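PDB 3TQV: nicotinate-nucleotide pyrophosphorylase from Francisella tularensis subsp. tularensis, which probably catalyses the decarboxylating transfer of a phosphoribosyl group from phosphoribosyl diphosphate to quinolinate, giving nicotinate mononucleotide for NAD biosynthesis. Local coordinates for residues B[19-22]-B[23-27]; B[109-112]-B[113-117]; B[147-150]-B[151-155]. All coordinates share one frame; numbering follows the deposited sequence.

How the interactions relate
Phe-148 of interaction 3 packs on both other helices: its CZ lies 3.7 Å from Leu-22 CD2 of interaction 1, and its CE1 lies 3.9 Å from Phe-113 CE2 of interaction 2. Interactions 1, 2 and 3 lie on helices 16-31, 100-130 and 149-159, with centres 12 to 14 Å apart. Interactions 1 and 2 meet directly where Ser-26 OG is 3.5 Å from Phe-113 CE1. All three touch the second subunit. Within the chain, the side chain of Arg-149 of interaction 3 lies about 4 Å from that of Arg-142, a predicted substrate-binding residue; interaction 2 packs on Arg-142 and Lys-143 of the second subunit.

Interaction 1 of 3, residues B[19-22]-B[23-27]; sequences VTRL and VRESL
On helix 16-31, Arg-21 and Glu-25 stand one turn apart on the side that meets the second subunit, their side chains alongside and pointing the same way. The carboxylate reaches the aliphatic part of the arginine: Glu-25 OE2 is 3.3 Å from Arg-21 CG and as close to Arg-21 CD. Arg-21 CG is anti to the backbone N (chi1 -177°), but bends further along turn the guanidinium away from the carboxylate, so that Arg-21 NE stays 4.6 Å from Glu-25 OE2, the two planes 28° apart.

One residue earlier, Thr-20 and Arg-24 also lie side by side, one turn apart, and Thr-20 CG2 approaches Arg-24 NH2 obliquely at 3.8 Å; the threonine hydroxyl is bonded to Asn-16 O. Between these residues the backbone is firm, Arg-24 N giving Thr-20 O a bond of 2.9 Å. On the flank facing helix 61-71, Val-19 CG1 and Val-23 CG2 are 4.4 Å apart, a loose apolar contact.

Across the dimer, Arg-21 and Glu-25 form long, weak ion pairs with Glu-25 and Arg-21 of the second subunit, while the two Glu-25 carboxylates come close together. The attraction around Arg-21 is thus diffuse, and probably offsets the like charge of the two neighbouring glutamates.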
loop_
_atom_site.group_PDB
_atom_site.type_symbol
_atom_site.label_atom_id
_atom_site.label_comp_id
_atom_site.label_asym_id
_atom_site.label_seq_id
_atom_site.Cartn_x
_atom_site.Cartn_y
_atom_site.Cartn_z
ATOM N N VAL B 19 7.448 -6.870 13.061
ATOM C CA VAL B 19 8.440 -6.733 12.005
ATOM C C VAL B 19 8.816 -8.120 11.491
ATOM O O VAL B 19 8.880 -8.358 10.283
ATOM C CB VAL B 19 9.696 -5.981 12.492
ATOM C CG1 VAL B 19 10.863 -6.221 11.560
ATOM C CG2 VAL B 19 9.401 -4.489 12.624
ATOM N N THR B 20 9.038 -9.039 12.423
ATOM C CA THR B 20 9.422 -10.392 12.078
ATOM C C THR B 20 8.386 -11.067 11.181
ATOM O O THR B 20 8.718 -11.561 10.103
ATOM C CB THR B 20 9.669 -11.247 13.347
ATOM O OG1 THR B 20 10.811 -10.740 14.052
ATOM C CG2 THR B 20 9.915 -12.718 12.979
ATOM N N ARG B 21 7.134 -11.085 11.624
ATOM C CA ARG B 21 6.086 -11.814 10.916
ATOM C C ARG B 21 5.843 -11.265 9.515
ATOM O O ARG B 21 5.601 -12.014 8.571
ATOM C CB ARG B 21 4.784 -11.776 11.704
ATOM C CG ARG B 21 3.683 -12.570 11.071
ATOM C CD ARG B 21 2.393 -11.803 11.156
ATOM N NE ARG B 21 2.020 -11.544 12.542
ATOM C CZ ARG B 21 1.188 -10.577 12.920
ATOM N NH1 ARG B 21 0.659 -9.762 12.016
ATOM N NH2 ARG B 21 0.901 -10.411 14.203
ATOM N N LEU B 22 5.896 -9.947 9.397
ATOM C CA LEU B 22 5.723 -9.281 8.123
ATOM C C LEU B 22 6.863 -9.600 7.143
ATOM O O LEU B 22 6.651 -9.714 5.940
ATOM C CB LEU B 22 5.622 -7.776 8.348
ATOM C CG LEU B 22 4.207 -7.202 8.395
ATOM C CD1 LEU B 22 4.227 -5.749 8.848
ATOM C CD2 LEU B 22 3.536 -7.343 7.033
ATOM N N VAL B 23 8.075 -9.732 7.664
ATOM C CA VAL B 23 9.218 -10.060 6.831
ATOM C C VAL B 23 9.105 -11.506 6.382
ATOM O O VAL B 23 9.097 -11.792 5.194
ATOM C CB VAL B 23 10.553 -9.792 7.573
ATOM C CG1 VAL B 23 11.726 -10.460 6.860
ATOM C CG2 VAL B 23 10.778 -8.292 7.705
ATOM N N ARG B 24 9.006 -12.404 7.349
ATOM C CA ARG B 24 8.759 -13.827 7.116
ATOM C C ARG B 24 7.768 -14.110 5.965
ATOM O O ARG B 24 8.122 -14.734 4.964
ATOM C CB ARG B 24 8.256 -14.448 8.418
ATOM C CG ARG B 24 7.866 -15.905 8.330
ATOM C CD ARG B 24 8.984 -16.778 8.828
ATOM N NE ARG B 24 9.455 -16.364 10.149
ATOM C CZ ARG B 24 10.701 -16.546 10.587
ATOM N NH1 ARG B 24 11.607 -17.131 9.806
ATOM N NH2 ARG B 24 11.045 -16.138 11.808
ATOM N N GLU B 25 6.529 -13.656 6.123
ATOM C CA GLU B 25 5.499 -13.806 5.099
ATOM C C GLU B 25 5.882 -13.182 3.732
ATOM O O GLU B 25 5.513 -13.700 2.679
ATOM C CB GLU B 25 4.172 -13.230 5.608
ATOM C CG GLU B 25 3.485 -14.084 6.656
ATOM C CD GLU B 25 2.439 -13.307 7.457
ATOM O OE1 GLU B 25 2.087 -12.178 7.042
ATOM O OE2 GLU B 25 1.979 -13.815 8.512
ATOM N N SER B 26 6.619 -12.073 3.764
ATOM C CA SER B 26 7.138 -11.413 2.556
ATOM C C SER B 26 8.163 -12.245 1.816
ATOM O O SER B 26 8.235 -12.214 0.601
ATOM C CB SER B 26 7.821 -10.104 2.932
ATOM O OG SER B 26 6.995 -9.006 2.623
ATOM N N LEU B 27 8.997 -12.946 2.566
ATOM C CA LEU B 27 10.082 -13.715 1.990
ATOM C C LEU B 27 9.503 -14.953 1.346
ATOM O O LEU B 27 9.892 -15.345 0.247
ATOM C CB LEU B 27 11.087 -14.113 3.081
ATOM C CG LEU B 27 11.941 -13.012 3.707
ATOM C CD1 LEU B 27 12.846 -13.591 4.771
ATOM C CD2 LEU B 27 12.767 -12.312 2.637
#

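Interaction 2 of 3, residues B[109-112]-B[113-117]; sequences TILN and FIQML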
loop_
_atom_site.group_PDB
_atom_site.type_symbol
_atom_site.label_atom_id
_atom_site.label_comp_id
_atom_site.label_asym_id
_atom_site.label_seq_id
_atom_site.Cartn_x
_atom_site.Cartn_y
_atom_site.Cartn_z
ATOM N N THR B 109 12.751 -7.767 -1.623
ATOM C CA THR B 109 12.054 -7.659 -0.347
ATOM C C THR B 109 12.558 -6.456 0.443
ATOM O O THR B 109 11.773 -5.645 0.899
ATOM C CB THR B 109 12.186 -8.958 0.513
ATOM O OG1 THR B 109 11.795 -10.106 -0.250
ATOM C CG2 THR B 109 11.314 -8.885 1.751
ATOM N N ILE B 110 13.866 -6.331 0.609
ATOM C CA ILE B 110 14.405 -5.176 1.331
ATOM C C ILE B 110 13.861 -3.862 0.785
ATOM O O ILE B 110 13.270 -3.060 1.517
ATOM C CB ILE B 110 15.933 -5.090 1.260
ATOM C CG1 ILE B 110 16.572 -6.239 2.039
ATOM C CG2 ILE B 110 16.393 -3.766 1.819
ATOM C CD1 ILE B 110 18.113 -6.190 2.047
ATOM N N LEU B 111 14.055 -3.624 -0.504
ATOM C CA LEU B 111 13.679 -2.323 -1.005
ATOM C C LEU B 111 12.172 -2.143 -1.197
ATOM O O LEU B 111 11.682 -1.016 -1.257
ATOM C CB LEU B 111 14.555 -1.860 -2.180
ATOM C CG LEU B 111 14.642 -2.428 -3.581
ATOM C CD1 LEU B 111 14.011 -1.445 -4.543
ATOM C CD2 LEU B 111 16.106 -2.599 -3.915
ATOM N N ASN B 112 11.427 -3.243 -1.217
ATOM C CA ASN B 112 9.969 -3.139 -1.162
ATOM C C ASN B 112 9.457 -2.596 0.169
ATOM O O ASN B 112 8.394 -1.981 0.232
ATOM C CB ASN B 112 9.296 -4.473 -1.469
ATOM C CG ASN B 112 9.166 -4.723 -2.950
ATOM O OD1 ASN B 112 8.854 -5.831 -3.379
ATOM N ND2 ASN B 112 9.424 -3.695 -3.745
ATOM N N PHE B 113 10.202 -2.829 1.241
ATOM C CA PHE B 113 9.828 -2.237 2.520
ATOM C C PHE B 113 10.254 -0.772 2.643
ATOM O O PHE B 113 9.495 0.066 3.143
ATOM C CB PHE B 113 10.372 -3.047 3.692
ATOM C CG PHE B 113 9.510 -4.213 4.077
ATOM C CD1 PHE B 113 9.848 -5.494 3.691
ATOM C CD2 PHE B 113 8.375 -4.026 4.841
ATOM C CE1 PHE B 113 9.083 -6.559 4.063
ATOM C CE2 PHE B 113 7.600 -5.100 5.220
ATOM C CZ PHE B 113 7.949 -6.366 4.829
ATOM N N ILE B 114 11.458 -0.458 2.186
ATOM C CA ILE B 114 11.916 0.921 2.257
ATOM C C ILE B 114 11.073 1.782 1.320
ATOM O O ILE B 114 10.601 2.840 1.718
ATOM C CB ILE B 114 13.422 1.063 1.923
ATOM C CG1 ILE B 114 14.218 -0.077 2.542
ATOM C CG2 ILE B 114 13.959 2.370 2.437
ATOM C CD1 ILE B 114 13.900 -0.314 3.979
ATOM N N GLN B 115 10.878 1.323 0.085
ATOM C CA GLN B 115 10.067 2.047 -0.902
ATOM C C GLN B 115 8.788 2.541 -0.291
ATOM O O GLN B 115 8.381 3.687 -0.468
ATOM C CB GLN B 115 9.606 1.099 -1.991
ATOM C CG GLN B 115 10.551 0.869 -3.100
ATOM C CD GLN B 115 10.034 -0.207 -4.004
ATOM O OE1 GLN B 115 8.932 -0.736 -3.802
ATOM N NE2 GLN B 115 10.821 -0.550 -5.007
HETATM N N MSE B 116 8.136 1.615 0.389
HETATM C CA MSE B 116 6.793 1.804 0.857
HETATM C C MSE B 116 6.774 2.746 2.045
HETATM O O MSE B 116 6.153 3.812 2.001
HETATM C CB MSE B 116 6.213 0.457 1.246
HETATM C CG MSE B 116 4.748 0.512 1.561
HETATM SE SE MSE B 116 4.256 -0.992 2.657
HETATM C CE MSE B 116 2.531 -0.326 3.270
ATOM N N LEU B 117 7.474 2.346 3.101
ATOM C CA LEU B 117 7.466 3.085 4.354
ATOM C C LEU B 117 8.097 4.454 4.207
ATOM O O LEU B 117 7.622 5.424 4.792
ATOM C CB LEU B 117 8.160 2.278 5.453
ATOM C CG LEU B 117 7.452 0.937 5.689
ATOM C CD1 LEU B 117 8.247 0.024 6.613
ATOM C CD2 LEU B 117 6.034 1.157 6.210
#
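Ile-110 O takes hydrogen bonds from two successive amides of the next turn. Ile-114 N approaches it in the carbonyl plane, 3.2 Å away and fairly straight at 163°, while Phe-113 N, at 3.1 Å, makes a weak, more bent bond. That second amide is itself shared, since Phe-113 N also donates to Thr-109 O at 3.2 Å. The turn is therefore held by a forked donor and a doubly used acceptor.

The Phe-113 ring leans back along the same flank. Thr-109 and Phe-113 run side by side, and Thr-109 CG2 meets the ring at its edge, in plane, 4.0 Å from CE1; Thr-109 O also lies near the ring plane, 3.4 Å from CD1. All this belongs to helix 100-130, the long helix that leads from the N-terminal domain, with its four-stranded antiparallel sheet, to the barrel-like C-terminal domain. Phe-63 of helix 61-71 stacks on the Phe-113 ring, and Pro-146 of the second subunit packs against it.

Ile-114 CG1 lies 4.3 Å from Ile-110 CG2 one turn earlier; Ile-110 packs on helix 61-71, while Ile-114 reaches Leu-281 of strand 281-285. Leu-111 holds CG between the backbone N and the carbonyl carbon (chi1 67°), so that its side chain and that of Gln-115 cross, with Leu-111 CD1 beside Gln-115 NE2. Asn-112 and Gln-115 lie side by side, their amide planes 54° apart; Asn-112 packs on Arg-142 and Gln-115 on Lys-143, both of the second subunit and both predicted to bind substrate.

Interaction 3 of 3, residues B[147-150]-B[151-155]; sequences GFRL and AQKYA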
loop_
_atom_site.group_PDB
_atom_site.type_symbol
_atom_site.label_atom_id
_atom_site.label_comp_id
_atom_site.label_asym_id
_atom_site.label_seq_id
_atom_site.Cartn_x
_atom_site.Cartn_y
_atom_site.Cartn_z
ATOM N N GLY B 147 -2.565 -4.897 7.730
ATOM C CA GLY B 147 -1.401 -5.573 8.267
ATOM C C GLY B 147 -0.263 -4.618 8.546
ATOM O O GLY B 147 0.763 -5.004 9.095
ATOM N N PHE B 148 -0.446 -3.370 8.140
ATOM C CA PHE B 148 0.589 -2.350 8.220
ATOM C C PHE B 148 0.090 -1.185 9.040
ATOM O O PHE B 148 0.476 -0.045 8.784
ATOM C CB PHE B 148 0.954 -1.836 6.824
ATOM C CG PHE B 148 1.820 -2.771 6.045
ATOM C CD1 PHE B 148 3.193 -2.566 5.983
ATOM C CD2 PHE B 148 1.262 -3.854 5.374
ATOM C CE1 PHE B 148 4.021 -3.433 5.285
ATOM C CE2 PHE B 148 2.063 -4.732 4.648
ATOM C CZ PHE B 148 3.465 -4.520 4.598
ATOM N N ARG B 149 -0.775 -1.472 10.009
ATOM C CA ARG B 149 -1.303 -0.431 10.881
ATOM C C ARG B 149 -0.178 0.260 11.638
ATOM O O ARG B 149 0.021 1.467 11.512
ATOM C CB ARG B 149 -2.313 -1.016 11.866
ATOM C CG ARG B 149 -2.563 -0.147 13.078
ATOM C CD ARG B 149 -3.478 1.032 12.810
ATOM N NE ARG B 149 -4.839 0.573 12.553
ATOM C CZ ARG B 149 -5.474 0.816 11.419
ATOM N NH1 ARG B 149 -4.863 1.523 10.478
ATOM N NH2 ARG B 149 -6.699 0.368 11.224
ATOM N N LEU B 150 0.567 -0.521 12.414
ATOM C CA LEU B 150 1.649 0.029 13.213
ATOM C C LEU B 150 2.813 0.523 12.341
ATOM O O LEU B 150 3.384 1.592 12.583
ATOM C CB LEU B 150 2.111 -1.000 14.253
ATOM C CG LEU B 150 1.120 -1.213 15.406
ATOM C CD1 LEU B 150 1.595 -2.332 16.322
ATOM C CD2 LEU B 150 0.885 0.074 16.210
ATOM N N ALA B 151 3.139 -0.256 11.317
ATOM C CA ALA B 151 4.196 0.106 10.377
ATOM C C ALA B 151 3.963 1.491 9.790
ATOM O O ALA B 151 4.899 2.289 9.699
ATOM C CB ALA B 151 4.310 -0.949 9.259
ATOM N N GLN B 152 2.719 1.785 9.401
ATOM C CA GLN B 152 2.377 3.111 8.872
ATOM C C GLN B 152 2.258 4.234 9.939
ATOM O O GLN B 152 2.553 5.391 9.670
ATOM C CB GLN B 152 1.124 3.037 7.990
ATOM C CG GLN B 152 1.348 2.248 6.700
ATOM C CD GLN B 152 0.442 2.697 5.550
ATOM O OE1 GLN B 152 0.870 3.435 4.645
ATOM N NE2 GLN B 152 -0.813 2.256 5.584
ATOM N N LYS B 153 1.811 3.893 11.139
ATOM C CA LYS B 153 1.800 4.850 12.238
ATOM C C LYS B 153 3.245 5.289 12.502
ATOM O O LYS B 153 3.537 6.467 12.718
ATOM C CB LYS B 153 1.209 4.199 13.489
ATOM C CG LYS B 153 -0.264 3.801 13.379
ATOM C CD LYS B 153 -1.160 5.019 13.457
ATOM C CE LYS B 153 -2.630 4.669 13.458
ATOM N NZ LYS B 153 -3.488 5.898 13.379
ATOM N N TYR B 154 4.149 4.322 12.460
ATOM C CA TYR B 154 5.565 4.596 12.616
ATOM C C TYR B 154 6.087 5.498 11.478
ATOM O O TYR B 154 6.756 6.505 11.726
ATOM C CB TYR B 154 6.357 3.279 12.712
ATOM C CG TYR B 154 7.838 3.469 12.844
ATOM C CD1 TYR B 154 8.384 4.015 13.995
ATOM C CD2 TYR B 154 8.701 3.117 11.808
ATOM C CE1 TYR B 154 9.740 4.208 14.114
ATOM C CE2 TYR B 154 10.070 3.301 11.920
ATOM C CZ TYR B 154 10.582 3.852 13.077
ATOM O OH TYR B 154 11.947 4.046 13.204
ATOM N N ALA B 155 5.776 5.152 10.233
ATOM C CA ALA B 155 6.215 5.972 9.111
ATOM C C ALA B 155 5.729 7.396 9.284
ATOM O O ALA B 155 6.463 8.348 9.056
ATOM C CB ALA B 155 5.707 5.402 7.795
HETATM O O HOH W 1 2.226 -2.767 11.208
#
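Phe-148 and Ala-151 meet at the start of helix 149-159, in the barrel-like C-terminal domain, with Phe-148 at the N-cap. The phenylalanine has CG anti to its carbonyl carbon (chi1 -77°), which brings the ring beside the first turn: CD1 lies 3.8 Å from Ala-151 CB, and the methyl reaches the ring obliquely. Nearer the backbone, Phe-148 CB approaches Gln-152 CG at 4.1 Å. Phe-148 O accepts the first helical bond, from Gln-152 N at 3.0 Å, with the donor about 40° out of the carbonyl plane.

Arg-149 and Lys-153 lie alongside, pointing the same way, and touch through methylenes, Arg-149 CD to Lys-153 CE at 3.8 Å. Their charged ends part. Lys-153 NZ forms a salt bridge with Asp-140 and hydrogen bonds to Thr-141 O and Arg-165 O, while Arg-149 NH1 is bonded to Arg-142 O; these three carbonyl residues are predicted to bind substrate, and the bonds probably help fix them.

Glu-29 of the second subunit takes hydrogen bonds from Gly-147 N and Arg-149 N, a charge probably favourable at the helix start. At the same turn, a water accepts from Ala-151 N at 2.7 Å and gives a weak bond to Gly-147 O at 3.4 Å.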